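Local coordinates for protein glutaredoxin 2 (Salmonella enterica subsp. enterica serovar Typhimurium, PDB 3IR4) that probably catalyses glutathione-dependent reduction of disulfides, binding glutathione between a thioredoxin-like domain and a helical domain of the glutathione S-transferase type, at residues K5-D10 with N32-D37; A18-G23 with T208-L213; P106-S111 with L185-G190; E90-K95 with I176-L181. All blocks are in the same frame, centred on the assembly; numbering follows the deposited sequence. Where two conformers were deposited one is given.

In the fold
Contact 1 builds the edge of the thioredoxin-like sheet and supplies Y9, whose side chain lies about 3 Å from bound glutathione. Contact 2, centred about 15 Å away, lies on helix 13-25, which connects the two strands of contact 1, and fastens that domain to the segment after helix 195-208; R19 joins the two by packing on L6 and through a long, weak ion pair with D10. Contacts 3 and 4 lie in the helical domain, their centres about 18 Å apart. M20 of contact 2 packs on F179 in the 176-181 segment, while L213 reaches T186 in the 185-190 segment. F108 of contact 3 and H177 of contact 4 each stand about 7 Å from glutathione, not touching it.

Contact 1 (K5-D10 with N32-D37); sequences KLYIYD and NVLQND
Y7 pairs with N32 and I8 with V33 in parallel register, the two strands of a beta-alpha-beta unit of the thioredoxin fold joined through helix 13-25. N32 is bonded through both its backbone polar atoms: N32 N donates to L6 O at 2.9 Å, and N32 O accepts from I8 N; L34 N reaches I8 O at 3.0 Å, running the pairing on past the strand end. On one face of the sheet Y7 and N32 lie side by side, ring and amide 22° apart, with N32 CB 3.5 Å from Y7 CD2 and ND2 over one ring face. Both place CG anti to the carbonyl carbon (chi1 -63° and -72°), which keeps the flat groups alongside; a hydrogen bond from N32 ND2 to E30 fixes the amide. On the other face, beta-branched I8 and V33 suit a strand, and I8 CG1 meets V33 CG2 at 3.9 Å, while I8 also packs on C15 of the helix. Beyond the strands Y9, part of the glutathione pocket, meets mainly polar atoms of residues 34-36, with L34 CB also touching its ring. N36 ND2 stands 3.3 Å above one face of its ring, off-centre near CD2 and CE2, and L34 O sits at the ring edge, 3.4 Å from Y9 CD1. The phenol also bonds K49, and Y9 OH donates to a water 2.6 Å away that donates to Q35 O.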
# COMPACT_ATOMS: atom_id res chain seq x y z
N LYS A 5 -7.30 4.61 -16.08
CA LYS A 5 -6.68 5.61 -15.20
C LYS A 5 -6.94 5.18 -13.75
O LYS A 5 -7.99 4.64 -13.44
CB LYS A 5 -7.29 7.00 -15.41
CG LYS A 5 -7.20 7.49 -16.85
CD LYS A 5 -7.65 8.93 -17.07
CE LYS A 5 -7.43 9.34 -18.55
NZ LYS A 5 -7.94 10.71 -18.88
N LEU A 6 -5.98 5.43 -12.87
CA LEU A 6 -6.15 5.11 -11.48
C LEU A 6 -5.82 6.35 -10.65
O LEU A 6 -4.71 6.86 -10.70
CB LEU A 6 -5.22 3.95 -11.16
CG LEU A 6 -5.40 3.25 -9.81
CD1 LEU A 6 -6.71 2.49 -9.78
CD2 LEU A 6 -4.23 2.31 -9.56
N TYR A 7 -6.82 6.78 -9.87
CA TYR A 7 -6.76 7.99 -9.01
C TYR A 7 -6.39 7.50 -7.62
O TYR A 7 -7.06 6.64 -7.05
CB TYR A 7 -8.09 8.75 -9.04
CG TYR A 7 -8.38 9.26 -10.43
CD1 TYR A 7 -9.07 8.49 -11.34
CD2 TYR A 7 -7.92 10.49 -10.84
CE1 TYR A 7 -9.28 8.94 -12.64
CE2 TYR A 7 -8.13 10.95 -12.12
CZ TYR A 7 -8.84 10.17 -13.02
OH TYR A 7 -9.09 10.61 -14.29
N ILE A 8 -5.31 8.06 -7.09
CA ILE A 8 -4.68 7.55 -5.89
C ILE A 8 -4.09 8.61 -4.99
O ILE A 8 -3.92 9.77 -5.36
CB ILE A 8 -3.49 6.58 -6.27
CG1 ILE A 8 -2.35 7.32 -6.99
CG2 ILE A 8 -3.96 5.41 -7.14
CD1 ILE A 8 -1.10 6.48 -7.26
N TYR A 9 -3.75 8.15 -3.77
CA TYR A 9 -2.73 8.81 -2.92
C TYR A 9 -1.56 7.81 -2.92
O TYR A 9 -1.77 6.61 -2.73
CB TYR A 9 -3.20 9.03 -1.49
CG TYR A 9 -4.47 9.82 -1.36
CD1 TYR A 9 -4.76 10.89 -2.20
CD2 TYR A 9 -5.37 9.49 -0.36
CE1 TYR A 9 -5.98 11.58 -2.07
CE2 TYR A 9 -6.56 10.18 -0.22
CZ TYR A 9 -6.88 11.21 -1.09
OH TYR A 9 -8.09 11.84 -0.94
N ASP A 10 -0.35 8.29 -3.13
CA ASP A 10 0.83 7.42 -3.22
C ASP A 10 1.11 6.65 -1.93
O ASP A 10 1.55 5.50 -1.99
CB ASP A 10 2.02 8.27 -3.70
CG ASP A 10 3.26 7.45 -4.04
OD1 ASP A 10 3.17 6.26 -4.36
OD2 ASP A 10 4.33 8.07 -4.03
N ASN A 32 -2.85 8.93 -11.45
CA ASN A 32 -3.19 10.32 -11.19
C ASN A 32 -3.27 10.51 -9.69
O ASN A 32 -4.19 10.02 -9.04
CB ASN A 32 -4.54 10.66 -11.80
CG ASN A 32 -4.49 10.74 -13.28
OD1 ASN A 32 -4.29 11.80 -13.82
ND2 ASN A 32 -4.76 9.62 -13.96
N VAL A 33 -2.28 11.18 -9.11
CA VAL A 33 -2.27 11.39 -7.68
C VAL A 33 -3.09 12.63 -7.37
O VAL A 33 -2.82 13.70 -7.92
CB VAL A 33 -0.84 11.59 -7.15
CG1 VAL A 33 -0.92 11.82 -5.64
CG2 VAL A 33 0.04 10.39 -7.44
N LEU A 34 -4.10 12.48 -6.55
CA LEU A 34 -4.94 13.58 -6.11
C LEU A 34 -4.39 14.23 -4.86
O LEU A 34 -3.79 13.57 -4.02
CB LEU A 34 -6.34 13.05 -5.82
CG LEU A 34 -7.10 12.47 -7.00
CD1 LEU A 34 -8.44 11.89 -6.55
CD2 LEU A 34 -7.28 13.56 -8.07
N GLN A 35 -4.59 15.53 -4.73
CA GLN A 35 -4.26 16.21 -3.47
C GLN A 35 -5.07 15.61 -2.33
O GLN A 35 -6.25 15.32 -2.48
CB GLN A 35 -4.49 17.72 -3.53
CG GLN A 35 -3.59 18.43 -4.51
CD GLN A 35 -2.12 18.22 -4.16
OE1 GLN A 35 -1.40 17.47 -4.83
NE2 GLN A 35 -1.70 18.83 -3.05
N ASN A 36 -4.43 15.47 -1.16
CA ASN A 36 -5.10 14.80 -0.06
C ASN A 36 -6.33 15.53 0.46
O ASN A 36 -7.21 14.89 1.03
CB ASN A 36 -4.12 14.53 1.07
CG ASN A 36 -4.62 13.48 2.05
OD1 ASN A 36 -4.88 13.79 3.22
ND2 ASN A 36 -4.75 12.22 1.59
N ASP A 37 -6.40 16.85 0.25
CA ASP A 37 -7.55 17.65 0.66
C ASP A 37 -8.59 17.85 -0.45
O ASP A 37 -9.54 18.59 -0.25
CB ASP A 37 -7.09 19.02 1.22
CG ASP A 37 -6.33 19.89 0.22
OD1 ASP A 37 -6.16 21.12 0.48
OD2 ASP A 37 -5.87 19.36 -0.82
O HOH W 1 -8.43 13.62 -2.85

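Contact 2 (A18-G23 with T208-L213); sequences ARMIFG and TQINLL
R19, T208 and I210 carry this junction, in which helix 13-25 of the thioredoxin-like domain meets the segment after helix 195-208, which closes in a Schellman motif at Q209. I210 lies across R19: its CD1 is 3.8 Å from R19 CB, and its CG1 sits over one face of the guanidinium, displaced from the middle of the group. A branched aliphatic chain suits that place, since the flat face of an arginine packs on carbon while its N-H groups point outward in the plane. Waters take much of this edge, and NH1 also faces D10 in a long, weak ion pair. NH2 gives a 3.0 Å bond to a water that also takes the backbone N-H of N211, and NH1 donates to another that bonds N211 OD1; N211 OD1 is gripped as well by R183. The bend at chi3 (65°) turns the guanidinium along the 209-211 chain instead of straight out from the helix. I210 CD1 also touches CG of M20, modelled as selenomethionine, at 3.7 Å. T208 lies alongside M20 with its methyl, CG2 to CE 3.9 Å, while its hydroxyl bonds M204 O one turn back; threonine thus offers carbon to the interface and satisfies its oxygen within its own helix. G23, lacking a side chain, lets the backbones close to 4.0 Å between the CA atoms of G23 and T208. T208 O is met there by a CA-H contact from G23 CA at 3.2 Å, and a water donates to both T208 O and R19 O, 2.7 Å from each.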
# COMPACT_ATOMS: atom_id res chain seq x y z
N ALA A 18 -4.29 -1.65 -5.68
CA ALA A 18 -4.90 -1.40 -6.98
C ALA A 18 -3.88 -1.30 -8.10
O ALA A 18 -4.19 -1.62 -9.22
CB ALA A 18 -5.76 -0.15 -6.95
N ARG A 19 -2.67 -0.85 -7.80
CA ARG A 19 -1.60 -0.76 -8.78
C ARG A 19 -0.91 -2.08 -9.06
O ARG A 19 -0.28 -2.24 -10.11
CB ARG A 19 -0.54 0.22 -8.29
CG ARG A 19 -1.02 1.64 -8.28
CD ARG A 19 -0.05 2.56 -7.57
NE ARG A 19 1.20 2.59 -8.32
CZ ARG A 19 2.32 3.15 -7.91
NH1 ARG A 19 2.38 3.73 -6.72
NH2 ARG A 19 3.39 3.12 -8.70
N MSE A 20 -0.96 -3.02 -8.11
CA MSE A 20 -0.14 -4.22 -8.25
C MSE A 20 -0.40 -5.08 -9.48
O MSE A 20 0.53 -5.52 -10.11
CB MSE A 20 -0.22 -5.09 -6.99
CG MSE A 20 0.45 -4.47 -5.79
SE MSE A 20 0.18 -5.48 -4.16
CE MSE A 20 1.28 -7.01 -4.57
N ILE A 21 -1.67 -5.35 -9.79
CA ILE A 21 -1.96 -6.25 -10.92
C ILE A 21 -1.51 -5.61 -12.22
O ILE A 21 -1.07 -6.32 -13.13
CB ILE A 21 -3.44 -6.71 -10.98
CG1 ILE A 21 -3.79 -7.56 -9.75
CG2 ILE A 21 -3.73 -7.50 -12.28
CD1 ILE A 21 -3.10 -8.86 -9.62
N PHE A 22 -1.65 -4.29 -12.36
CA PHE A 22 -1.17 -3.63 -13.56
C PHE A 22 0.30 -3.95 -13.79
O PHE A 22 0.75 -4.24 -14.89
CB PHE A 22 -1.40 -2.13 -13.51
CG PHE A 22 -2.83 -1.73 -13.63
CD1 PHE A 22 -3.45 -1.63 -14.86
CD2 PHE A 22 -3.58 -1.44 -12.49
CE1 PHE A 22 -4.76 -1.24 -14.98
CE2 PHE A 22 -4.91 -1.06 -12.62
CZ PHE A 22 -5.49 -0.95 -13.87
N GLY A 23 1.10 -3.86 -12.73
CA GLY A 23 2.50 -4.14 -12.85
C GLY A 23 2.80 -5.58 -13.13
O GLY A 23 3.59 -5.92 -14.02
N THR A 208 5.91 -5.66 -9.55
CA THR A 208 4.71 -4.82 -9.53
C THR A 208 4.93 -3.43 -10.12
O THR A 208 3.98 -2.72 -10.34
CB THR A 208 4.12 -4.64 -8.12
OG1 THR A 208 5.05 -3.90 -7.32
CG2 THR A 208 3.69 -5.95 -7.48
N GLN A 209 6.19 -3.04 -10.40
CA GLN A 209 6.47 -1.67 -10.91
C GLN A 209 6.06 -0.62 -9.88
O GLN A 209 5.53 0.44 -10.25
CB GLN A 209 5.79 -1.38 -12.26
CG GLN A 209 6.25 -2.26 -13.40
CD GLN A 209 7.62 -1.92 -13.95
OE1 GLN A 209 8.34 -1.09 -13.42
NE2 GLN A 209 7.98 -2.58 -15.02
N ILE A 210 6.26 -0.92 -8.61
CA ILE A 210 5.93 0.02 -7.53
C ILE A 210 7.19 0.23 -6.72
O ILE A 210 7.81 -0.72 -6.28
CB ILE A 210 4.78 -0.50 -6.65
CG1 ILE A 210 3.50 -0.70 -7.47
CG2 ILE A 210 4.57 0.42 -5.45
CD1 ILE A 210 2.43 -1.54 -6.80
N ASN A 211 7.55 1.49 -6.53
CA ASN A 211 8.78 1.83 -5.83
C ASN A 211 8.76 1.58 -4.35
O ASN A 211 7.76 1.76 -3.69
CB ASN A 211 9.07 3.33 -6.05
CG ASN A 211 8.06 4.28 -5.33
OD1 ASN A 211 6.82 4.12 -5.42
ND2 ASN A 211 8.59 5.28 -4.69
N LEU A 212 9.91 1.19 -3.83
CA LEU A 212 10.11 1.19 -2.38
C LEU A 212 10.48 2.63 -1.98
O LEU A 212 10.83 3.47 -2.83
CB LEU A 212 11.19 0.23 -1.97
CG LEU A 212 10.90 -1.23 -2.33
CD1 LEU A 212 12.06 -2.10 -1.92
CD2 LEU A 212 9.61 -1.72 -1.71
N LEU A 213 10.41 2.90 -0.69
CA LEU A 213 10.55 4.27 -0.15
C LEU A 213 11.82 4.50 0.64
O LEU A 213 11.98 5.52 1.30
CB LEU A 213 9.35 4.55 0.75
CG LEU A 213 7.97 4.30 0.13
CD1 LEU A 213 6.87 4.49 1.18
CD2 LEU A 213 7.72 5.16 -1.11
O HOH W 2 1.94 -1.06 -11.11
O HOH W 3 4.81 5.48 -6.51
O HOH W 4 6.34 3.44 -8.52
O HOH W 5 4.66 2.51 -11.85

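Contact 3 (P106-S111 with L185-G190); sequences PRFAKS and LTLVAG
L187 and R107 meet where the end of helix 101-108 faces the turn after helix 173-185, both in the helical domain of the glutathione S-transferase type. Apolar packing centres on L187. Its CD2 touches both R107 CB, 3.7 Å away, and F108 CD1, at 3.6 Å, while CD1 of L187 lies against S111 OG. Holding CG anti to its backbone N (chi1 -169°) sends its forked end across to the helix end and the turn after it, where leucine touches three residues. A second kind of contact joins cation and carbon: V188 CG1 sits 3.8 Å above one face of the R107 guanidinium, nearer NE than the centre, and V188 CG2 touches R107 CD. The polar bonds serve to place these groups. S111 OG donates to R107 O at 2.7 Å, coming from above the carbonyl plane, and K110 N reaches the same oxygen from the opposite face. The extended R107 chain delivers NE to I218 O, NH1 to L103 O and NH2 to S143 OG; R107 NH2 also donates to a water at 3.0 Å, which donates in turn to A189 O. I218 is the last residue of the chain and pairs by backbone with L187 and A189. A buried arginine is thus packed by carbon on one face and given oxygen acceptors for all three nitrogens, and any charge on the terminal carboxylate would probably stabilise it.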
# COMPACT_ATOMS: atom_id res chain seq x y z
N PRO A 106 2.99 9.35 11.10
CA PRO A 106 3.81 10.52 11.32
C PRO A 106 4.87 10.71 10.24
O PRO A 106 5.27 11.83 9.97
CB PRO A 106 4.46 10.25 12.69
CG PRO A 106 3.56 9.31 13.37
CD PRO A 106 3.05 8.43 12.25
N ARG A 107 5.36 9.60 9.69
CA ARG A 107 6.35 9.64 8.64
C ARG A 107 5.74 10.04 7.30
O ARG A 107 6.32 10.85 6.56
CB ARG A 107 7.13 8.32 8.59
CG ARG A 107 8.04 8.17 9.80
CD ARG A 107 8.66 6.80 9.87
NE ARG A 107 9.65 6.65 10.96
CZ ARG A 107 9.32 6.57 12.25
NH1 ARG A 107 8.06 6.53 12.63
NH2 ARG A 107 10.27 6.54 13.17
N PHE A 108 4.56 9.51 6.98
CA PHE A 108 3.87 9.96 5.78
C PHE A 108 3.73 11.50 5.81
O PHE A 108 3.99 12.17 4.81
CB PHE A 108 2.45 9.36 5.69
CG PHE A 108 2.38 7.86 5.46
CD1 PHE A 108 3.36 7.13 4.82
CD2 PHE A 108 1.22 7.21 5.79
CE1 PHE A 108 3.20 5.76 4.58
CE2 PHE A 108 1.06 5.83 5.53
CZ PHE A 108 2.05 5.14 4.94
N ALA A 109 3.32 12.02 6.95
CA ALA A 109 3.05 13.45 7.10
C ALA A 109 4.28 14.34 6.93
O ALA A 109 4.14 15.53 6.69
CB ALA A 109 2.46 13.70 8.45
N LYS A 110 5.46 13.75 7.09
CA LYS A 110 6.73 14.43 6.95
C LYS A 110 7.43 14.20 5.63
O LYS A 110 8.50 14.74 5.41
CB LYS A 110 7.67 14.00 8.07
CG LYS A 110 7.32 14.60 9.42
CD LYS A 110 8.07 13.90 10.56
CE LYS A 110 8.42 14.79 11.74
NZ LYS A 110 7.24 15.41 12.38
N SER A 111 6.82 13.40 4.73
CA SER A 111 7.51 12.95 3.55
C SER A 111 6.96 13.52 2.24
O SER A 111 5.84 14.01 2.15
CB SER A 111 7.50 11.41 3.52
OG SER A 111 8.23 10.89 4.61
N LEU A 185 6.52 0.21 5.03
CA LEU A 185 7.51 0.05 6.09
C LEU A 185 8.91 0.47 5.65
O LEU A 185 9.74 0.80 6.50
CB LEU A 185 7.51 -1.35 6.67
CG LEU A 185 6.39 -1.66 7.65
CD1 LEU A 185 6.35 -3.16 7.96
CD2 LEU A 185 6.53 -0.86 8.93
N THR A 186 9.19 0.51 4.36
CA THR A 186 10.49 0.97 3.89
C THR A 186 10.71 2.46 4.16
O THR A 186 11.82 2.96 4.03
CB THR A 186 10.80 0.61 2.44
OG1 THR A 186 9.92 1.30 1.55
CG2 THR A 186 10.76 -0.87 2.20
N LEU A 187 9.64 3.19 4.51
CA LEU A 187 9.78 4.59 4.90
C LEU A 187 10.37 4.72 6.32
O LEU A 187 10.77 5.81 6.72
CB LEU A 187 8.43 5.29 4.85
CG LEU A 187 8.41 6.82 4.96
CD1 LEU A 187 9.13 7.43 3.80
CD2 LEU A 187 6.96 7.29 5.01
N VAL A 188 10.35 3.64 7.08
CA VAL A 188 10.79 3.66 8.47
C VAL A 188 12.27 3.28 8.58
O VAL A 188 12.63 2.11 8.55
CB VAL A 188 9.95 2.70 9.35
CG1 VAL A 188 10.33 2.84 10.81
CG2 VAL A 188 8.45 2.96 9.15
N ALA A 189 13.13 4.29 8.74
CA ALA A 189 14.54 4.05 8.99
C ALA A 189 14.69 3.31 10.32
O ALA A 189 14.03 3.65 11.29
CB ALA A 189 15.31 5.39 9.05
N GLY A 190 15.51 2.28 10.34
CA GLY A 190 15.90 1.57 11.54
C GLY A 190 15.47 0.12 11.64
O GLY A 190 15.94 -0.61 12.50
O HOH W 6 13.09 6.21 12.27

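Contact 4 (E90-K95 with I176-L181); sequences EEWLRK and IHLFPL. With SO4 (sulfate ion), chain F.
H177 NE2 donates a 2.9 Å hydrogen bond to O3 of a sulfate ion, nearly straight at 167° and at the edge of the imidazole, in its plane, while the CB of the same residue rests on L93 CD1 at 3.7 Å. The sulfate, probably from the crystallisation liquor, is also bonded by R85, and the other ring nitrogen of H177 is engaged by K17 of helix 13-25, so both ends of the imidazole are fixed. Histidine suits this border position: its CB belongs to the packing and its ring to the polar surroundings, where the sulfate binds. Behind it the contact is apolar. Helices 87-97 and 173-185 belong to the helical domain of the glutathione S-transferase type, and here their short segments run at 35° to each other with axes 10.7 Å apart, a separation filled by leucines and a tryptophan. L93 points across: its CD2 approaches L181 CD2 to 3.6 Å and L178 CD1 to 3.9 Å, the L93 and L181 side chains running antiparallel alongside one another. L178 and L181, nearly a turn apart, both hold CG anti to the backbone N (chi1 176° and 173°), presenting one methyl each to the same neighbours. W92 brings its six-membered ring to that spot, CZ3 lying 3.8 Å from L181 CD2. Its polar end is turned to another helix, where W92 NE1 is hydrogen-bonded to D153 O.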
# COMPACT_ATOMS: atom_id res chain seq x y z
N GLU A 90 -3.18 -13.76 7.25
CA GLU A 90 -4.28 -12.88 7.58
C GLU A 90 -4.15 -12.45 9.05
O GLU A 90 -4.33 -11.29 9.38
CB GLU A 90 -5.62 -13.55 7.29
CG GLU A 90 -6.84 -12.72 7.61
CD GLU A 90 -8.13 -13.50 7.39
OE1 GLU A 90 -8.28 -14.58 8.03
OE2 GLU A 90 -8.99 -13.04 6.61
N GLU A 91 -3.82 -13.39 9.92
CA GLU A 91 -3.70 -13.12 11.35
C GLU A 91 -2.52 -12.20 11.65
O GLU A 91 -2.64 -11.24 12.42
CB GLU A 91 -3.56 -14.44 12.09
CG GLU A 91 -3.20 -14.39 13.57
CD GLU A 91 -3.00 -15.81 14.18
OE1 GLU A 91 -2.02 -16.54 13.83
OE2 GLU A 91 -3.81 -16.19 15.03
N TRP A 92 -1.39 -12.45 10.98
CA TRP A 92 -0.20 -11.64 11.17
C TRP A 92 -0.48 -10.21 10.73
O TRP A 92 -0.12 -9.25 11.42
CB TRP A 92 0.96 -12.25 10.38
CG TRP A 92 2.28 -11.61 10.63
CD1 TRP A 92 3.20 -11.97 11.57
CD2 TRP A 92 2.83 -10.50 9.94
NE1 TRP A 92 4.29 -11.14 11.52
CE2 TRP A 92 4.07 -10.22 10.53
CE3 TRP A 92 2.39 -9.71 8.89
CZ2 TRP A 92 4.89 -9.19 10.07
CZ3 TRP A 92 3.20 -8.67 8.45
CH2 TRP A 92 4.42 -8.42 9.05
N LEU A 93 -1.10 -10.06 9.56
CA LEU A 93 -1.43 -8.76 9.03
C LEU A 93 -2.38 -8.02 9.95
O LEU A 93 -2.20 -6.81 10.16
CB LEU A 93 -2.05 -8.87 7.64
CG LEU A 93 -1.06 -9.19 6.53
CD1 LEU A 93 -1.83 -9.52 5.25
CD2 LEU A 93 -0.11 -7.98 6.34
N ARG A 94 -3.38 -8.70 10.48
CA ARG A 94 -4.34 -8.06 11.38
C ARG A 94 -3.59 -7.48 12.58
O ARG A 94 -3.77 -6.32 12.95
CB ARG A 94 -5.35 -9.09 11.85
CG ARG A 94 -6.55 -8.51 12.61
CD ARG A 94 -7.14 -9.51 13.58
NE ARG A 94 -6.14 -9.78 14.61
CZ ARG A 94 -5.82 -8.95 15.61
NH1 ARG A 94 -6.44 -7.78 15.76
NH2 ARG A 94 -4.87 -9.29 16.46
N LYS A 95 -2.70 -8.28 13.17
CA LYS A 95 -1.92 -7.86 14.34
C LYS A 95 -1.03 -6.66 14.01
O LYS A 95 -1.08 -5.64 14.68
CB LYS A 95 -1.07 -9.04 14.84
CG LYS A 95 -0.14 -8.69 15.99
CD LYS A 95 0.56 -9.89 16.61
CE LYS A 95 1.49 -10.56 15.64
NZ LYS A 95 2.45 -9.63 14.99
N ILE A 176 -1.38 -9.39 -2.27
CA ILE A 176 -2.01 -8.10 -2.46
C ILE A 176 -2.08 -7.36 -1.12
O ILE A 176 -1.85 -6.16 -1.05
CB ILE A 176 -3.41 -8.25 -3.09
CG1 ILE A 176 -3.32 -8.96 -4.46
CG2 ILE A 176 -4.07 -6.90 -3.20
CD1 ILE A 176 -2.55 -8.22 -5.55
N HIS A 177 -2.41 -8.05 -0.04
CA HIS A 177 -2.49 -7.41 1.27
C HIS A 177 -1.12 -7.21 1.92
O HIS A 177 -0.94 -6.24 2.67
CB HIS A 177 -3.43 -8.18 2.20
CG HIS A 177 -4.84 -8.15 1.76
ND1 HIS A 177 -5.55 -6.98 1.60
CD2 HIS A 177 -5.66 -9.16 1.40
CE1 HIS A 177 -6.77 -7.28 1.19
NE2 HIS A 177 -6.86 -8.59 1.06
N LEU A 178 -0.17 -8.10 1.70
CA LEU A 178 1.11 -8.01 2.38
C LEU A 178 2.08 -6.98 1.78
O LEU A 178 2.71 -6.20 2.50
CB LEU A 178 1.79 -9.40 2.39
CG LEU A 178 3.18 -9.47 2.99
CD1 LEU A 178 3.17 -9.01 4.49
CD2 LEU A 178 3.75 -10.86 2.83
N PHE A 179 2.25 -7.00 0.47
CA PHE A 179 3.21 -6.12 -0.15
C PHE A 179 3.04 -4.62 0.22
O PHE A 179 4.03 -3.98 0.54
CB PHE A 179 3.32 -6.31 -1.66
CG PHE A 179 4.25 -5.32 -2.30
CD1 PHE A 179 5.62 -5.39 -2.08
CD2 PHE A 179 3.74 -4.27 -3.03
CE1 PHE A 179 6.47 -4.48 -2.63
CE2 PHE A 179 4.61 -3.33 -3.59
CZ PHE A 179 5.98 -3.43 -3.37
N PRO A 180 1.81 -4.09 0.21
CA PRO A 180 1.68 -2.66 0.52
C PRO A 180 2.22 -2.31 1.91
O PRO A 180 2.80 -1.22 2.09
CB PRO A 180 0.19 -2.41 0.40
CG PRO A 180 -0.30 -3.46 -0.57
CD PRO A 180 0.53 -4.66 -0.24
N LEU A 181 1.97 -3.17 2.88
CA LEU A 181 2.49 -2.95 4.23
C LEU A 181 4.02 -2.92 4.23
O LEU A 181 4.65 -2.02 4.78
CB LEU A 181 1.95 -4.04 5.16
CG LEU A 181 2.52 -4.04 6.56
CD1 LEU A 181 2.26 -2.72 7.28
CD2 LEU A 181 1.95 -5.22 7.33
S SO4 F . -10.21 -10.28 1.38
O1 SO4 F . -10.69 -11.59 0.88
O2 SO4 F . -9.39 -10.58 2.56
O3 SO4 F . -9.41 -9.68 0.30
O4 SO4 F . -11.37 -9.49 1.77